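Local atomic coordinates of protein insensitive (PDB entry 4IX7), a protein that represses neural-development genes by preferentially binding the palindromic DNA sequence CCAATTGG through its BEN domain, and acts as a corepressor for Su(H), inhibiting Notch signalling. Residues N10-P15 with I73-F78. Sequence-based numbering, arbitrary orientation.
Sequences NNTCVP and IQDIIF
Asp75 of helix 70-84 grips residues Asn10-Thr12 with its carboxylate. In this BEN domain these residues lie in the loop that joins strands 4-6 and 13-15 of a small antiparallel hairpin, and the contact ties that hairpin to the helix. CG of Asp75 lies anti to its own carbonyl carbon (chi1 -81°), and the carboxylate reaches the backbone N-H groups of the loop. Asp75 OD1 accepts from Asn10 N at 2.9 Å through its syn lone pair. Asp75 OD2 takes two bonds from Thr12. Thr12 N meets Asp75 OD2 nearly in line with the C-O bond, at 2.9 Å. The hydroxyl Thr12 OG1 donates to Asp75 OD2 at 2.7 Å, on the anti side and from the opposite face of the carboxylate. Three bonds thus hold the buried carboxylate and fix its rotation; they would be expected to favour its ionised form. Thr12 also rests on Ile38 of helix 27-38, while Asp75 touches Pro9.

A second link joins two exposed side chains. The extended side chain of Gln74 crosses that of Asn10 at about a right angle, with the two amide planes 59° apart. Asn10 ND2 is shared with the backbone O of Gly71. The bond from Asn10 ND2 to Gln74 OE1, 2.9 Å long, lies in the amide plane of Asn10 but arrives 54° above the carbonyl plane of Gln74.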
loop_
_atom_site.group_PDB
_atom_site.type_symbol
_atom_site.label_atom_id
_atom_site.label_comp_id
_atom_site.label_asym_id
_atom_site.label_seq_id
_atom_site.Cartn_x
_atom_site.Cartn_y
_atom_site.Cartn_z
ATOM N N ASN C 10 -15.349 7.710 -19.614
ATOM C CA ASN C 10 -15.288 6.736 -20.703
ATOM C C ASN C 10 -16.577 5.936 -20.864
ATOM O O ASN C 10 -16.639 4.981 -21.641
ATOM C CB ASN C 10 -14.077 5.810 -20.545
ATOM C CG ASN C 10 -12.772 6.574 -20.501
ATOM O OD1 ASN C 10 -12.570 7.526 -21.265
ATOM N ND2 ASN C 10 -11.886 6.184 -19.594
ATOM N N ASN C 11 -17.603 6.344 -20.123
ATOM C CA ASN C 11 -18.929 5.737 -20.205
ATOM C C ASN C 11 -18.976 4.251 -19.818
ATOM O O ASN C 11 -19.801 3.484 -20.319
ATOM C CB ASN C 11 -19.566 5.979 -21.585
ATOM C CG ASN C 11 -21.067 5.708 -21.601
ATOM O OD1 ASN C 11 -21.576 5.025 -22.496
ATOM N ND2 ASN C 11 -21.775 6.232 -20.608
ATOM N N THR C 12 -18.109 3.846 -18.894
ATOM C CA THR C 12 -18.267 2.533 -18.288
ATOM C C THR C 12 -19.502 2.624 -17.403
ATOM O O THR C 12 -19.645 3.578 -16.630
ATOM C CB THR C 12 -17.052 2.172 -17.422
ATOM O OG1 THR C 12 -15.862 2.270 -18.219
ATOM C CG2 THR C 12 -17.184 0.754 -16.873
ATOM N N CYS C 13 -20.399 1.651 -17.529
ATOM C CA CYS C 13 -21.670 1.697 -16.808
ATOM C C CYS C 13 -21.902 0.515 -15.880
ATOM O O CYS C 13 -21.361 -0.579 -16.082
ATOM C CB CYS C 13 -22.836 1.778 -17.795
ATOM S SG CYS C 13 -22.844 3.281 -18.803
ATOM N N VAL C 14 -22.716 0.764 -14.857
ATOM C CA VAL C 14 -23.230 -0.271 -13.972
ATOM C C VAL C 14 -24.717 0.011 -13.788
ATOM O O VAL C 14 -25.150 1.149 -13.978
ATOM C CB VAL C 14 -22.519 -0.244 -12.591
ATOM C CG1 VAL C 14 -21.021 -0.480 -12.753
ATOM C CG2 VAL C 14 -22.774 1.083 -11.872
ATOM N N PRO C 15 -25.509 -1.014 -13.429
ATOM C CA PRO C 15 -26.929 -0.722 -13.207
ATOM C C PRO C 15 -27.118 0.260 -12.057
ATOM O O PRO C 15 -26.304 0.280 -11.123
ATOM C CB PRO C 15 -27.513 -2.085 -12.834
ATOM C CG PRO C 15 -26.555 -3.083 -13.411
ATOM C CD PRO C 15 -25.205 -2.444 -13.261
ATOM N N ILE C 73 -10.817 0.966 -15.962
ATOM C CA ILE C 73 -10.126 1.241 -14.709
ATOM C C ILE C 73 -10.124 2.741 -14.424
ATOM O O ILE C 73 -10.375 3.161 -13.298
ATOM C CB ILE C 73 -8.700 0.659 -14.718
ATOM C CG1 ILE C 73 -8.772 -0.871 -14.668
ATOM C CG2 ILE C 73 -7.886 1.175 -13.529
ATOM C CD1 ILE C 73 -9.614 -1.409 -13.543
ATOM N N GLN C 74 -9.868 3.545 -15.456
ATOM C CA GLN C 74 -9.889 4.998 -15.310
ATOM C C GLN C 74 -11.250 5.462 -14.796
ATOM O O GLN C 74 -11.328 6.342 -13.941
ATOM C CB GLN C 74 -9.576 5.677 -16.642
ATOM C CG GLN C 74 -9.316 7.164 -16.515
ATOM C CD GLN C 74 -9.150 7.845 -17.866
ATOM O OE1 GLN C 74 -9.277 7.209 -18.916
ATOM N NE2 GLN C 74 -8.869 9.144 -17.844
ATOM N N ASP C 75 -12.320 4.848 -15.297
ATOM C CA ASP C 75 -13.664 5.210 -14.857
ATOM C C ASP C 75 -13.924 4.810 -13.411
ATOM O O ASP C 75 -14.560 5.559 -12.663
ATOM C CB ASP C 75 -14.725 4.601 -15.772
ATOM C CG ASP C 75 -14.924 5.407 -17.046
ATOM O OD1 ASP C 75 -14.376 6.529 -17.145
ATOM O OD2 ASP C 75 -15.643 4.911 -17.935
ATOM N N ILE C 76 -13.440 3.635 -13.014
ATOM C CA ILE C 76 -13.605 3.196 -11.635
ATOM C C ILE C 76 -12.886 4.156 -10.702
ATOM O O ILE C 76 -13.432 4.559 -9.676
ATOM C CB ILE C 76 -13.094 1.757 -11.431
ATOM C CG1 ILE C 76 -14.021 0.784 -12.169
ATOM C CG2 ILE C 76 -13.001 1.410 -9.935
ATOM C CD1 ILE C 76 -13.480 -0.625 -12.235
ATOM N N ILE C 77 -11.670 4.546 -11.071
ATOM C CA ILE C 77 -10.905 5.497 -10.265
ATOM C C ILE C 77 -11.636 6.835 -10.204
ATOM O O ILE C 77 -11.754 7.433 -9.137
ATOM C CB ILE C 77 -9.481 5.675 -10.811
ATOM C CG1 ILE C 77 -8.690 4.376 -10.648
ATOM C CG2 ILE C 77 -8.778 6.814 -10.103
ATOM C CD1 ILE C 77 -7.352 4.374 -11.408
ATOM N N PHE C 78 -12.152 7.289 -11.342
ATOM C CA PHE C 78 -12.924 8.526 -11.372
ATOM C C PHE C 78 -14.089 8.478 -10.388
ATOM O O PHE C 78 -14.262 9.389 -9.571
ATOM C CB PHE C 78 -13.442 8.812 -12.786
ATOM C CG PHE C 78 -14.232 10.085 -12.893
ATOM C CD1 PHE C 78 -13.608 11.273 -13.237
ATOM C CD2 PHE C 78 -15.601 10.092 -12.660
ATOM C CE1 PHE C 78 -14.332 12.449 -13.340
ATOM C CE2 PHE C 78 -16.331 11.267 -12.757
ATOM C CZ PHE C 78 -15.695 12.446 -13.101
#